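Local structure of bacterial leucyl aminopeptidase (Legionella pneumophila, 6ESL) at residues 299-304 / 324-329; 202-207 / 277-282; 26-31 / 46-51. The protein is a zinc-dependent aminopeptidase of the M28 family that probably trims residues from the N termini of peptides, contributing to nutrient acquisition during intracellular infection of amoebas. One frame throughout, in Å; residues are numbered along the deposited sequence.

Interaction 1 (299-304 / 324-329); sequences VFTDYT and VDYSRC
Val-299 and Phe-300 are bridged in parallel to Tyr-326 and Ser-327: Val-299 N reaches Asp-325 O at 2.8 Å, and Thr-301 N closes the ladder on Ser-327 O at 2.9 Å. Between them, Ser-327 N meets Val-299 O from 36° above the carbonyl plane. Past the strands a carboxylate takes over. Asp-302 OD1 accepts Cys-329 N at 3.0 Å on its syn side, from well out of the carboxylate plane; chi1 of 69° sets CG between the backbone N and the carbonyl carbon, bringing the carboxylate to the backbone of 324-329. Asp-302 OD2 also binds Gly-330 N and Ser-106 OG of the second subunit.

The strands belong to a beta-alpha-beta unit whose helix, 306-320, covers the side carrying Val-299 and Tyr-326, and 324-327 is an outermost strand of the mixed sheet within the chain. On the helix side Val-299 CG2 touches Val-324 CG1 at 3.9 Å, both against Ile-316.

Aromatic contacts occupy the other side. Ser-327 CB lies over the Phe-300 ring, 4.0 Å from its centroid and 30° off the normal, a CH-pi contact. Cys-329 N sits at the ring edge, in plane, while Cys-329 SG, disulfide-bonded to Cys-333, approaches obliquely, 4.7 Å from that centroid.

Interaction 2 (202-207 / 277-282); sequences PAIVIG and VKAVVQ
Strands 203-207 and 279-282 run parallel, their axes 8° apart and 4.8 Å from each other at closest approach, with a beta bulge where the register shifts by one between Ala-203 and Ile-204. At the bulge, Ala-203 O receives two N-H groups: Lys-278 N at 2.8 Å, in the carbonyl plane, and Ala-279 N through a weak bond. Beyond it the ladder is regular, with Val-205 gripped at both ends: its N donates to Ala-279 O at 2.8 Å and its O accepts Val-281 N at 3.0 Å. Gly-207 N then binds Val-281 O.

One face carries Val-205, Val-277 and Val-280. Val-205 and Val-280 lie side by side and point the same way, whereas Val-277 comes at about a right angle, its CG1 meeting Val-205 CG2 at 3.8 Å. Trp-339 of helix 336-340 packs on Val-277 and Val-280. On the other face chi1 of 59° sets Val-281 CG1 between the backbone N and the carbonyl carbon, where it meets Ile-206 CG1 at 3.8 Å. Helix 373-391 covers this side through Phe-386 and Ala-387, so the central sheet is layered between helices, as in the M28 alpha/beta fold.

At the C-terminal end Gln-282 bends at chi2 (69°), which brings OE1 to 3.4 Å from Gly-207 C, while NE2 hydrogen-bonds Ser-334 OG. The side chain of Gln-282 is about 6 Å from a bound zinc ion. The chemistry is thus divided: in a largely apolar setting, backbone groups facing the partner strand are paired across it and those of Ile-204 and Ile-206 are taken up by strand 248-253 and the residue before it, and the polar amide of Gln-282 appears where the strands approach the metal site.

Interaction 3 (26-31 / 46-51); sequences VPQCLA and EFKIID
Val-26 N donates to Lys-48 O at 2.8 Å in a nearly straight bond, the N-H...O angle being 176°. The return bond, Lys-48 N to Val-26 O at 2.9 Å, makes this an antiparallel hydrogen-bonded pair. One residue on, Pro-27 faces Phe-47 as a non-hydrogen-bonded pair and occupies the N-cap position of helix 28-31. Gln-28 N, in the first turn, still reaches back to Glu-46 O at 2.9 Å, from 39° above the carbonyl plane, so the helix start is tied directly to the neighbouring strand.

Gln-28 and Lys-48 cross at about a right angle. The bend at chi2 of Gln-28 (-75°) brings OE1 to 3.3 Å from Lys-48 CE, while NE2 is held by Asn-44 O and Glu-43 OE1. Ala-31 CB rests against Lys-48 CD at 3.9 Å, and Val-26 CG2 meets Ile-50 CG1 at 4.0 Å. The Phe-47 ring turns its edge to Val-26 C and meets the ring of Tyr-331 of the second subunit.

Within this four-stranded antiparallel sheet, the aliphatic part of Lys-48 gives Ala-31 CB and the Gln-28 amide a surface to lie on; OE1 lies by CE, with NZ too far to hydrogen-bond, so any electrostatic gain is probably modest.

How the interactions relate
From the N terminus, interaction 3 comes first: 26-31 and 46-51 close a short loop that contains strand 39-43, within the small antiparallel sheet. Interaction 2 follows, joining 202-207 to 277-282 across 69 intervening residues that include strand 248-253 and helices 220-239 and 261-272. Interaction 1 then closes the loop holding helix 306-320. The three are in series, without nesting or crossing. Interactions 1 and 2 belong to the same mixed sheet, with centres about 18 Å apart and strand 346-350 lying between strands 277-282 and 297-300. Interaction 3 belongs to a separate sheet, its centre about 35 Å from each of the others.

Interaction 1 (299-304 / 324-329)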
loop_
_atom_site.group_PDB
_atom_site.type_symbol
_atom_site.label_atom_id
_atom_site.label_comp_id
_atom_site.label_asym_id
_atom_site.label_seq_id
_atom_site.Cartn_x
_atom_site.Cartn_y
_atom_site.Cartn_z
ATOM N N VAL B 299 5.571 -4.374 -7.770
ATOM C CA VAL B 299 5.334 -3.032 -7.335
ATOM C C VAL B 299 6.081 -2.866 -6.038
ATOM O O VAL B 299 5.834 -3.646 -5.048
ATOM C CB VAL B 299 3.797 -2.771 -7.197
ATOM C CG1 VAL B 299 3.479 -1.402 -6.619
ATOM C CG2 VAL B 299 3.138 -2.796 -8.561
ATOM N N PHE B 300 6.968 -1.870 -5.982
ATOM C CA PHE B 300 7.776 -1.585 -4.825
ATOM C C PHE B 300 7.027 -0.681 -3.838
ATOM O O PHE B 300 6.440 0.295 -4.183
ATOM C CB PHE B 300 9.191 -1.104 -5.147
ATOM C CG PHE B 300 10.078 -2.234 -5.489
ATOM C CD1 PHE B 300 9.842 -2.982 -6.663
ATOM C CD2 PHE B 300 10.949 -2.778 -4.569
ATOM C CE1 PHE B 300 10.550 -4.176 -6.945
ATOM C CE2 PHE B 300 11.669 -3.981 -4.838
ATOM C CZ PHE B 300 11.523 -4.622 -6.055
ATOM N N THR B 301 6.950 -1.179 -2.612
ATOM C CA THR B 301 6.209 -0.524 -1.547
ATOM C C THR B 301 6.985 0.410 -0.614
ATOM O O THR B 301 6.376 1.061 0.238
ATOM C CB THR B 301 5.438 -1.578 -0.735
ATOM O OG1 THR B 301 6.369 -2.414 -0.040
ATOM C CG2 THR B 301 4.604 -2.445 -1.673
ATOM N N ASP B 302 8.308 0.484 -0.760
ATOM C CA ASP B 302 9.096 1.396 0.083
ATOM C C ASP B 302 9.448 2.640 -0.771
ATOM O O ASP B 302 9.805 2.521 -1.952
ATOM C CB ASP B 302 10.220 0.769 0.877
ATOM C CG ASP B 302 11.327 0.300 0.025
ATOM O OD1 ASP B 302 11.128 0.183 -1.201
ATOM O OD2 ASP B 302 12.403 0.042 0.594
ATOM N N TYR B 303 9.304 3.815 -0.144
ATOM C CA TYR B 303 9.557 5.151 -0.721
ATOM C C TYR B 303 8.667 5.491 -1.898
ATOM O O TYR B 303 9.065 6.198 -2.826
ATOM C CB TYR B 303 11.045 5.334 -1.033
ATOM C CG TYR B 303 11.831 5.015 0.220
ATOM C CD1 TYR B 303 11.997 5.961 1.243
ATOM C CD2 TYR B 303 12.395 3.748 0.438
ATOM C CE1 TYR B 303 12.687 5.649 2.387
ATOM C CE2 TYR B 303 13.114 3.478 1.584
ATOM C CZ TYR B 303 13.232 4.414 2.566
ATOM O OH TYR B 303 13.959 4.081 3.686
ATOM N N THR B 304 7.429 5.022 -1.813
ATOM C CA THR B 304 6.487 5.231 -2.887
ATOM C C THR B 304 5.085 5.580 -2.274
ATOM O O THR B 304 4.812 5.226 -1.160
ATOM C CB THR B 304 6.270 3.973 -3.722
ATOM O OG1 THR B 304 5.918 2.858 -2.924
ATOM C CG2 THR B 304 7.553 3.595 -4.565
ATOM N N VAL B 324 0.844 -9.514 -10.448
ATOM C CA VAL B 324 1.501 -8.471 -9.720
ATOM C C VAL B 324 1.942 -9.029 -8.389
ATOM O O VAL B 324 1.234 -9.814 -7.795
ATOM C CB VAL B 324 0.547 -7.352 -9.368
ATOM C CG1 VAL B 324 1.268 -6.225 -8.619
ATOM C CG2 VAL B 324 -0.047 -6.774 -10.642
ATOM N N ASP B 325 3.095 -8.662 -7.928
ATOM C CA ASP B 325 3.506 -9.032 -6.578
ATOM C C ASP B 325 4.291 -7.773 -6.072
ATOM O O ASP B 325 4.472 -6.788 -6.803
ATOM C CB ASP B 325 4.324 -10.294 -6.598
ATOM C CG ASP B 325 4.321 -11.049 -5.240
ATOM O OD1 ASP B 325 3.925 -10.451 -4.222
ATOM O OD2 ASP B 325 4.711 -12.225 -5.214
ATOM N N TYR B 326 4.649 -7.811 -4.810
ATOM C CA TYR B 326 5.112 -6.649 -4.010
ATOM C C TYR B 326 6.444 -6.923 -3.331
ATOM O O TYR B 326 6.768 -8.056 -2.892
ATOM C CB TYR B 326 4.069 -6.309 -2.915
ATOM C CG TYR B 326 2.695 -6.098 -3.482
ATOM C CD1 TYR B 326 2.298 -4.898 -4.055
ATOM C CD2 TYR B 326 1.823 -7.179 -3.579
ATOM C CE1 TYR B 326 1.036 -4.770 -4.671
ATOM C CE2 TYR B 326 0.589 -7.057 -4.204
ATOM C CZ TYR B 326 0.188 -5.852 -4.718
ATOM O OH TYR B 326 -1.103 -5.761 -5.307
ATOM N N SER B 327 7.281 -5.881 -3.311
ATOM C CA SER B 327 8.622 -5.936 -2.711
ATOM C C SER B 327 9.178 -4.550 -2.333
ATOM O O SER B 327 8.682 -3.529 -2.808
ATOM C CB SER B 327 9.597 -6.654 -3.646
ATOM O OG SER B 327 10.894 -6.715 -3.082
ATOM N N ARG B 328 10.186 -4.569 -1.488
ATOM C CA ARG B 328 10.839 -3.379 -0.982
ATOM C C ARG B 328 12.288 -3.390 -1.383
ATOM O O ARG B 328 12.880 -4.408 -1.404
ATOM C CB ARG B 328 10.746 -3.349 0.533
ATOM C CG ARG B 328 9.343 -3.177 1.055
ATOM C CD ARG B 328 9.349 -2.922 2.546
ATOM N NE ARG B 328 8.912 -4.071 3.277
ATOM C CZ ARG B 328 8.997 -4.234 4.592
ATOM N NH1 ARG B 328 8.541 -5.356 5.127
ATOM N NH2 ARG B 328 9.548 -3.329 5.374
ATOM N N CYS B 329 12.851 -2.236 -1.705
ATOM C CA CYS B 329 14.227 -2.205 -2.139
ATOM C C CYS B 329 15.134 -1.234 -1.370
ATOM O O CYS B 329 16.287 -1.163 -1.619
ATOM C CB CYS B 329 14.260 -1.940 -3.630
ATOM S SG CYS B 329 13.713 -0.271 -3.976
#

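Interaction 2 (202-207 / 277-282)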
loop_
_atom_site.group_PDB
_atom_site.type_symbol
_atom_site.label_atom_id
_atom_site.label_comp_id
_atom_site.label_asym_id
_atom_site.label_seq_id
_atom_site.Cartn_x
_atom_site.Cartn_y
_atom_site.Cartn_z
ATOM N N PRO B 202 -0.905 20.387 -13.118
ATOM C CA PRO B 202 0.100 19.455 -12.525
ATOM C C PRO B 202 0.453 18.303 -13.463
ATOM O O PRO B 202 -0.427 17.711 -14.070
ATOM C CB PRO B 202 -0.567 19.019 -11.195
ATOM C CG PRO B 202 -1.430 20.237 -10.820
ATOM C CD PRO B 202 -1.994 20.699 -12.164
ATOM N N ALA B 203 1.746 18.107 -13.714
ATOM C CA ALA B 203 2.209 17.201 -14.776
ATOM C C ALA B 203 2.222 15.717 -14.375
ATOM O O ALA B 203 2.176 15.378 -13.181
ATOM C CB ALA B 203 3.592 17.595 -15.222
ATOM N N ILE B 204 2.449 14.886 -15.376
ATOM C CA ILE B 204 2.616 13.463 -15.225
ATOM C C ILE B 204 4.043 13.200 -15.653
ATOM O O ILE B 204 4.422 13.563 -16.726
ATOM C CB ILE B 204 1.707 12.669 -16.161
ATOM C CG1 ILE B 204 0.248 12.809 -15.797
ATOM C CG2 ILE B 204 2.060 11.210 -16.151
ATOM C CD1 ILE B 204 -0.040 12.819 -14.322
ATOM N N VAL B 205 4.827 12.535 -14.833
ATOM C CA VAL B 205 6.215 12.290 -15.152
ATOM C C VAL B 205 6.587 10.799 -15.274
ATOM O O VAL B 205 6.214 10.040 -14.444
ATOM C CB VAL B 205 7.117 12.908 -14.084
ATOM C CG1 VAL B 205 8.561 12.628 -14.344
ATOM C CG2 VAL B 205 6.829 14.365 -13.843
ATOM N N ILE B 206 7.309 10.418 -16.316
ATOM C CA ILE B 206 7.780 9.076 -16.522
ATOM C C ILE B 206 9.269 9.127 -16.634
ATOM O O ILE B 206 9.775 9.790 -17.485
ATOM C CB ILE B 206 7.197 8.475 -17.803
ATOM C CG1 ILE B 206 5.700 8.314 -17.705
ATOM C CG2 ILE B 206 7.799 7.131 -18.106
ATOM C CD1 ILE B 206 4.934 9.396 -18.391
ATOM N N GLY B 207 9.973 8.368 -15.815
ATOM C CA GLY B 207 11.417 8.407 -15.795
ATOM C C GLY B 207 12.144 7.102 -15.842
ATOM O O GLY B 207 11.549 6.026 -15.603
ATOM N N VAL B 277 3.558 18.958 -10.162
ATOM C CA VAL B 277 3.580 17.540 -10.599
ATOM C C VAL B 277 2.549 16.803 -9.818
ATOM O O VAL B 277 2.542 16.814 -8.561
ATOM C CB VAL B 277 4.940 16.876 -10.406
ATOM C CG1 VAL B 277 4.901 15.394 -10.776
ATOM C CG2 VAL B 277 5.983 17.579 -11.239
ATOM N N LYS B 278 1.680 16.145 -10.561
ATOM C CA LYS B 278 0.629 15.323 -9.999
ATOM C C LYS B 278 1.102 13.913 -9.634
ATOM O O LYS B 278 0.776 13.407 -8.579
ATOM C CB LYS B 278 -0.536 15.184 -11.017
ATOM C CG LYS B 278 -1.588 14.226 -10.477
ATOM C CD LYS B 278 -3.012 14.375 -10.952
ATOM C CE LYS B 278 -3.864 13.735 -9.847
ATOM N NZ LYS B 278 -5.254 13.452 -10.239
ATOM N N ALA B 279 1.824 13.255 -10.562
ATOM C CA ALA B 279 2.235 11.864 -10.334
ATOM C C ALA B 279 3.479 11.488 -11.161
ATOM O O ALA B 279 3.632 11.916 -12.336
ATOM C CB ALA B 279 1.090 10.913 -10.632
ATOM N N VAL B 280 4.307 10.635 -10.542
ATOM C CA VAL B 280 5.576 10.198 -11.112
ATOM C C VAL B 280 5.661 8.652 -11.125
ATOM O O VAL B 280 5.292 7.994 -10.123
ATOM C CB VAL B 280 6.720 10.767 -10.257
ATOM C CG1 VAL B 280 8.033 10.389 -10.831
ATOM C CG2 VAL B 280 6.588 12.274 -10.210
ATOM N N VAL B 281 6.161 8.063 -12.216
ATOM C CA VAL B 281 6.549 6.675 -12.197
ATOM C C VAL B 281 8.032 6.586 -12.583
ATOM O O VAL B 281 8.552 7.433 -13.394
ATOM C CB VAL B 281 5.640 5.792 -13.103
ATOM C CG1 VAL B 281 5.669 6.241 -14.540
ATOM C CG2 VAL B 281 5.941 4.303 -13.019
ATOM N N GLN B 282 8.703 5.607 -12.011
ATOM C CA GLN B 282 10.083 5.310 -12.307
ATOM C C GLN B 282 10.214 3.908 -12.902
ATOM O O GLN B 282 9.720 2.906 -12.331
ATOM C CB GLN B 282 10.912 5.443 -11.034
ATOM C CG GLN B 282 12.371 4.983 -11.071
ATOM C CD GLN B 282 13.255 5.867 -11.914
ATOM O OE1 GLN B 282 12.799 6.872 -12.486
ATOM N NE2 GLN B 282 14.563 5.553 -11.916
#

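Interaction 3 (26-31 / 46-51)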
loop_
_atom_site.group_PDB
_atom_site.type_symbol
_atom_site.label_atom_id
_atom_site.label_comp_id
_atom_site.label_asym_id
_atom_site.label_seq_id
_atom_site.Cartn_x
_atom_site.Cartn_y
_atom_site.Cartn_z
ATOM N N VAL B 26 -14.049 13.206 17.061
ATOM C CA VAL B 26 -14.793 13.450 15.850
ATOM C C VAL B 26 -13.923 14.244 14.839
ATOM O O VAL B 26 -13.343 15.309 15.200
ATOM C CB VAL B 26 -16.061 14.177 16.219
ATOM C CG1 VAL B 26 -17.008 14.315 15.046
ATOM C CG2 VAL B 26 -16.846 13.424 17.289
ATOM N N PRO B 27 -13.869 13.793 13.591
ATOM C CA PRO B 27 -13.242 14.648 12.539
ATOM C C PRO B 27 -13.909 15.992 12.390
ATOM O O PRO B 27 -15.152 16.139 12.542
ATOM C CB PRO B 27 -13.463 13.827 11.228
ATOM C CG PRO B 27 -13.866 12.464 11.702
ATOM C CD PRO B 27 -14.500 12.584 13.025
ATOM N N GLN B 28 -13.098 17.020 12.106
ATOM C CA GLN B 28 -13.686 18.408 11.891
ATOM C C GLN B 28 -14.883 18.456 10.928
ATOM O O GLN B 28 -15.885 19.130 11.218
ATOM C CB GLN B 28 -12.620 19.449 11.452
ATOM C CG GLN B 28 -11.631 19.798 12.552
ATOM C CD GLN B 28 -12.157 20.721 13.670
ATOM O OE1 GLN B 28 -13.343 21.114 13.693
ATOM N NE2 GLN B 28 -11.268 21.046 14.601
ATOM N N CYS B 29 -14.786 17.678 9.860
ATOM C CA CYS B 29 -15.815 17.709 8.823
ATOM C C CYS B 29 -17.143 17.277 9.383
ATOM O O CYS B 29 -18.126 17.863 9.105
ATOM C CB CYS B 29 -15.439 16.826 7.647
ATOM S SG CYS B 29 -15.126 15.046 7.979
ATOM N N LEU B 30 -17.139 16.228 10.227
ATOM C CA LEU B 30 -18.376 15.802 10.920
ATOM C C LEU B 30 -18.766 16.716 12.059
ATOM O O LEU B 30 -19.970 17.045 12.261
ATOM C CB LEU B 30 -18.153 14.363 11.413
ATOM C CG LEU B 30 -19.340 13.702 12.162
ATOM C CD1 LEU B 30 -20.685 13.740 11.411
ATOM C CD2 LEU B 30 -18.939 12.302 12.407
ATOM N N ALA B 31 -17.775 17.138 12.843
ATOM C CA ALA B 31 -18.028 18.048 13.986
ATOM C C ALA B 31 -18.783 19.287 13.556
ATOM O O ALA B 31 -19.677 19.745 14.267
ATOM C CB ALA B 31 -16.721 18.443 14.678
ATOM N N GLU B 46 -7.412 18.809 12.895
ATOM C CA GLU B 46 -8.224 17.755 12.333
ATOM C C GLU B 46 -9.404 17.172 13.118
ATOM O O GLU B 46 -10.282 16.588 12.547
ATOM C CB GLU B 46 -7.287 16.607 12.029
ATOM C CG GLU B 46 -6.268 16.915 10.963
ATOM C CD GLU B 46 -6.895 17.328 9.640
ATOM O OE1 GLU B 46 -7.907 16.742 9.243
ATOM O OE2 GLU B 46 -6.375 18.245 8.996
ATOM N N PHE B 47 -9.448 17.423 14.402
ATOM C CA PHE B 47 -10.380 16.731 15.328
ATOM C C PHE B 47 -10.867 17.609 16.424
ATOM O O PHE B 47 -10.148 18.542 16.898
ATOM C CB PHE B 47 -9.766 15.493 16.063
ATOM C CG PHE B 47 -9.280 14.405 15.186
ATOM C CD1 PHE B 47 -10.163 13.501 14.631
ATOM C CD2 PHE B 47 -7.927 14.254 14.938
ATOM C CE1 PHE B 47 -9.717 12.505 13.800
ATOM C CE2 PHE B 47 -7.441 13.247 14.119
ATOM C CZ PHE B 47 -8.359 12.356 13.527
ATOM N N LYS B 48 -12.086 17.313 16.855
ATOM C CA LYS B 48 -12.570 17.734 18.152
ATOM C C LYS B 48 -12.765 16.462 19.015
ATOM O O LYS B 48 -13.135 15.434 18.501
ATOM C CB LYS B 48 -13.916 18.431 18.077
ATOM C CG LYS B 48 -13.827 19.738 17.289
ATOM C CD LYS B 48 -15.026 20.604 17.447
ATOM C CE LYS B 48 -14.845 21.792 16.497
ATOM N NZ LYS B 48 -16.072 22.536 16.556
ATOM N N ILE B 49 -12.584 16.581 20.321
ATOM C CA ILE B 49 -13.163 15.661 21.280
ATOM C C ILE B 49 -14.294 16.346 21.948
ATOM O O ILE B 49 -14.160 17.414 22.624
ATOM C CB ILE B 49 -12.108 15.100 22.268
ATOM C CG1 ILE B 49 -11.122 14.293 21.504
ATOM C CG2 ILE B 49 -12.802 14.338 23.392
ATOM C CD1 ILE B 49 -9.843 13.891 22.193
ATOM N N ILE B 50 -15.443 15.713 21.861
ATOM C CA ILE B 50 -16.628 16.274 22.392
ATOM C C ILE B 50 -17.219 15.382 23.476
ATOM O O ILE B 50 -16.933 14.184 23.514
ATOM C CB ILE B 50 -17.718 16.498 21.310
ATOM C CG1 ILE B 50 -18.201 15.175 20.656
ATOM C CG2 ILE B 50 -17.162 17.416 20.214
ATOM C CD1 ILE B 50 -19.458 15.367 19.851
ATOM N N ASP B 51 -17.991 15.993 24.335
ATOM C CA ASP B 51 -18.747 15.295 25.331
ATOM C C ASP B 51 -20.185 15.374 24.930
ATOM O O ASP B 51 -20.691 16.496 24.661
ATOM C CB ASP B 51 -18.582 16.041 26.716
ATOM C CG ASP B 51 -19.295 15.339 27.825
ATOM O OD1 ASP B 51 -20.492 15.556 28.005
ATOM O OD2 ASP B 51 -18.690 14.451 28.439
#